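Local coordinates for protein saframycin Mx1 synthetase B (Legionella pneumophila subsp. pneumophila, PDB 3KXW) that is a fatty acid AMP ligase of the ANL superfamily, modelled with 5'-O-[(S)-(dodecanoyloxy)(hydroxy)phosphoryl]adenosine in its pocket, at residues W214-H219 / M240-F245. Sequence-based numbering, arbitrary orientation.
With 1ZZ (5'-O-[(S)-(dodecanoyloxy)(hydroxy)phosphoryl]adenosine), chain B.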
loop_
_atom_site.group_PDB
_atom_site.type_symbol
_atom_site.label_atom_id
_atom_site.label_comp_id
_atom_site.label_asym_id
_atom_site.label_seq_id
_atom_site.Cartn_x
_atom_site.Cartn_y
_atom_site.Cartn_z
ATOM N N TRP A 214 -5.321 -0.274 9.252
ATOM C CA TRP A 214 -3.951 -0.204 9.795
ATOM C C TRP A 214 -2.947 0.103 8.687
ATOM O O TRP A 214 -1.741 0.113 8.940
ATOM C CB TRP A 214 -3.532 -1.520 10.485
ATOM C CG TRP A 214 -3.694 -2.738 9.584
ATOM C CD1 TRP A 214 -4.759 -3.580 9.553
ATOM C CD2 TRP A 214 -2.767 -3.226 8.600
ATOM N NE1 TRP A 214 -4.567 -4.562 8.602
ATOM C CE2 TRP A 214 -3.349 -4.364 8.005
ATOM C CE3 TRP A 214 -1.504 -2.814 8.165
ATOM C CZ2 TRP A 214 -2.727 -5.087 6.992
ATOM C CZ3 TRP A 214 -0.870 -3.546 7.160
ATOM C CH2 TRP A 214 -1.486 -4.667 6.579
ATOM N N LEU A 215 -3.438 0.340 7.474
ATOM C CA LEU A 215 -2.567 0.434 6.285
ATOM C C LEU A 215 -1.635 1.632 6.290
ATOM O O LEU A 215 -1.977 2.692 6.791
ATOM C CB LEU A 215 -3.392 0.431 4.997
ATOM C CG LEU A 215 -4.302 -0.771 4.728
ATOM C CD1 LEU A 215 -5.079 -0.564 3.419
ATOM C CD2 LEU A 215 -3.519 -2.113 4.720
ATOM N N PRO A 216 -0.428 1.458 5.734
ATOM C CA PRO A 216 0.518 2.577 5.674
ATOM C C PRO A 216 -0.150 3.804 5.027
ATOM O O PRO A 216 -0.627 3.681 3.903
ATOM C CB PRO A 216 1.626 2.068 4.737
ATOM C CG PRO A 216 1.512 0.579 4.737
ATOM C CD PRO A 216 0.111 0.199 5.190
ATOM N N PRO A 217 -0.173 4.956 5.711
ATOM C CA PRO A 217 -0.737 6.162 5.090
ATOM C C PRO A 217 0.217 6.729 4.022
ATOM O O PRO A 217 -0.138 7.704 3.375
ATOM C CB PRO A 217 -0.861 7.163 6.258
ATOM C CG PRO A 217 -0.133 6.591 7.404
ATOM C CD PRO A 217 0.357 5.198 7.062
ATOM N N HIS A 218 1.399 6.134 3.854
ATOM C CA HIS A 218 2.364 6.601 2.845
ATOM C C HIS A 218 2.315 5.787 1.528
ATOM O O HIS A 218 3.172 5.931 0.640
ATOM C CB HIS A 218 3.780 6.560 3.404
ATOM C CG HIS A 218 3.909 7.082 4.810
ATOM N ND1 HIS A 218 4.248 8.390 5.093
ATOM C CD2 HIS A 218 3.774 6.464 6.007
ATOM C CE1 HIS A 218 4.326 8.552 6.404
ATOM N NE2 HIS A 218 4.037 7.400 6.982
ATOM N N HIS A 219 1.331 4.901 1.440
ATOM C CA HIS A 219 1.040 4.148 0.218
ATOM C C HIS A 219 -0.380 4.585 -0.208
ATOM O O HIS A 219 -1.203 4.926 0.634
ATOM C CB HIS A 219 1.103 2.653 0.538
ATOM C CG HIS A 219 0.697 1.760 -0.593
ATOM N ND1 HIS A 219 -0.591 1.284 -0.741
ATOM C CD2 HIS A 219 1.409 1.250 -1.626
ATOM C CE1 HIS A 219 -0.651 0.514 -1.813
ATOM N NE2 HIS A 219 0.548 0.480 -2.371
HETATM N N MSE A 240 -5.046 2.474 13.079
HETATM C CA MSE A 240 -3.854 2.268 13.873
HETATM C C MSE A 240 -2.675 2.134 12.914
HETATM O O MSE A 240 -2.854 2.111 11.681
HETATM C CB MSE A 240 -3.985 1.010 14.728
HETATM C CG MSE A 240 -3.991 -0.280 13.928
HETATM SE SE MSE A 240 -4.264 -1.833 15.105
HETATM C CE MSE A 240 -4.286 -3.211 13.725
ATOM N N SER A 241 -1.472 2.025 13.465
ATOM C CA SER A 241 -0.280 1.930 12.628
ATOM C C SER A 241 -0.010 0.507 12.122
ATOM O O SER A 241 -0.430 -0.470 12.732
ATOM C CB SER A 241 0.938 2.414 13.406
ATOM O OG SER A 241 1.244 1.500 14.446
ATOM N N PRO A 242 0.727 0.385 11.024
ATOM C CA PRO A 242 1.074 -0.962 10.564
ATOM C C PRO A 242 1.909 -1.687 11.606
ATOM O O PRO A 242 1.784 -2.908 11.734
ATOM C CB PRO A 242 1.901 -0.700 9.299
ATOM C CG PRO A 242 1.409 0.603 8.812
ATOM C CD PRO A 242 1.168 1.414 10.067
ATOM N N PHE A 243 2.743 -0.947 12.340
ATOM C CA PHE A 243 3.528 -1.557 13.423
ATOM C C PHE A 243 2.614 -2.291 14.418
ATOM O O PHE A 243 2.894 -3.417 14.830
ATOM C CB PHE A 243 4.371 -0.483 14.131
ATOM C CG PHE A 243 5.098 -0.984 15.352
ATOM C CD1 PHE A 243 6.327 -1.609 15.237
ATOM C CD2 PHE A 243 4.541 -0.839 16.611
ATOM C CE1 PHE A 243 7.004 -2.082 16.374
ATOM C CE2 PHE A 243 5.212 -1.301 17.745
ATOM C CZ PHE A 243 6.438 -1.924 17.620
ATOM N N SER A 244 1.511 -1.655 14.786
ATOM C CA SER A 244 0.548 -2.247 15.718
ATOM C C SER A 244 -0.040 -3.534 15.156
ATOM O O SER A 244 -0.184 -4.536 15.862
ATOM C CB SER A 244 -0.567 -1.237 16.047
ATOM O OG SER A 244 -0.052 -0.217 16.885
ATOM N N PHE A 245 -0.380 -3.505 13.874
ATOM C CA PHE A 245 -0.893 -4.705 13.231
ATOM C C PHE A 245 0.122 -5.864 13.260
ATOM O O PHE A 245 -0.211 -6.988 13.651
ATOM C CB PHE A 245 -1.288 -4.426 11.780
ATOM C CG PHE A 245 -1.652 -5.664 11.038
ATOM C CD1 PHE A 245 -2.709 -6.445 11.476
ATOM C CD2 PHE A 245 -0.907 -6.089 9.956
ATOM C CE1 PHE A 245 -3.032 -7.628 10.832
ATOM C CE2 PHE A 245 -1.233 -7.256 9.295
ATOM C CZ PHE A 245 -2.291 -8.029 9.737
HETATM P P 1ZZ B . 0.825 0.889 -6.183
HETATM C C1 1ZZ B . -11.850 2.113 1.020
HETATM N N1 1ZZ B . -1.476 -4.833 -7.996
HETATM O O1 1ZZ B . -1.398 -1.175 -4.993
HETATM C C2 1ZZ B . -10.726 1.246 0.437
HETATM N N2 1ZZ B . -3.609 -4.686 -7.341
HETATM O O2 1ZZ B . -0.719 0.995 -5.571
HETATM C C3 1ZZ B . -10.715 1.273 -1.097
HETATM N N3 1ZZ B . -1.539 -7.311 -8.850
HETATM O O3 1ZZ B . 1.036 1.976 -7.115
HETATM C C4 1ZZ B . -9.365 0.783 -1.641
HETATM N N4 1ZZ B . -3.717 -8.294 -8.534
HETATM O O4 1ZZ B . 1.857 0.985 -4.945
HETATM C C5 1ZZ B . -9.432 0.364 -3.119
HETATM N N5 1ZZ B . -5.584 -7.170 -7.693
HETATM O O5 1ZZ B . 1.082 -0.584 -6.921
HETATM C C6 1ZZ B . -8.069 -0.222 -3.515
HETATM O O6 1ZZ B . 0.397 -3.280 -7.505
HETATM C C7 1ZZ B . -7.818 -0.891 -4.889
HETATM O O7 1ZZ B . 1.073 -4.455 -10.080
HETATM C C8 1ZZ B . -6.467 -1.582 -5.161
HETATM O O8 1ZZ B . 0.535 -2.127 -10.736
HETATM C C9 1ZZ B . -5.437 -0.523 -5.586
HETATM C C10 1ZZ B . -3.976 -0.872 -5.217
HETATM C C11 1ZZ B . -3.102 0.394 -5.451
HETATM C C12 1ZZ B . -1.664 -0.054 -5.773
HETATM C C13 1ZZ B . 0.217 -1.053 -7.932
HETATM C C14 1ZZ B . 0.627 -2.320 -8.358
HETATM C C15 1ZZ B . -0.040 -2.764 -9.711
HETATM C C16 1ZZ B . 0.083 -4.079 -9.732
HETATM C C17 1ZZ B . -0.201 -4.388 -8.344
HETATM C C18 1ZZ B . -2.524 -4.011 -7.414
HETATM C C19 1ZZ B . -3.300 -6.054 -7.855
HETATM C C20 1ZZ B . -2.071 -6.105 -8.277
HETATM C C21 1ZZ B . -2.300 -8.375 -8.939
HETATM C C22 1ZZ B . -4.191 -7.265 -8.049
HETATM O O HOH W 1 -1.982 3.687 9.499
#
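Trp214 and Phe245 lie almost flat against each other: the phenyl ring and the five-membered ring of the indole have centroids 4.0 Å apart and planes at 12°, an offset stack. With its CG anti to the backbone N (chi1 173°), Phe245 lays the phenyl along the indole face. Overlap extends onto the benzo part, where Trp214 CZ2 is 3.5 Å from Phe245 CE2. Phe245 CB adds a CH-pi contact over the five-membered ring. Leu215 CD2 lies 3.6 Å above the opposite face, toward its rim, so the indole is sandwiched.

At the base of the indole, Trp214 CB meets both CG and CE of Met240, modelled as selenomethionine. The backbones approach closely here too: Trp214 CA directs its hydrogen at Met240 O (C...O 3.2 Å, 152° at H). Pro242 fits against the carbonyl of Trp214, its CG 3.2 Å from that oxygen. Ser241 N-caps the helix begun by Pro242, accepting from Ser244 N through OG.

Packing thins toward Pro216, whose CD is 3.9 Å from Pro242 CG, and a water bridges Leu215 O and Met240 O, donating to both. Through the type I turn Pro216-His219, residues 214-219 draw away from 240-245; at its end His219 NE2 donates a hydrogen bond to O4 of 1ZZ, 2.9 Å long but weak because it is strongly bent at the hydrogen. Phe243 is exposed and points away from the contact; it touches Glu527 and Glu531 of helix 515-533.

The contact thus joins the ends of neighbouring parallel strands 210-213 and 236-239, while Trp252 of helix 250-259 meets both stacked rings and helix 269-277 packs against them through Ala270.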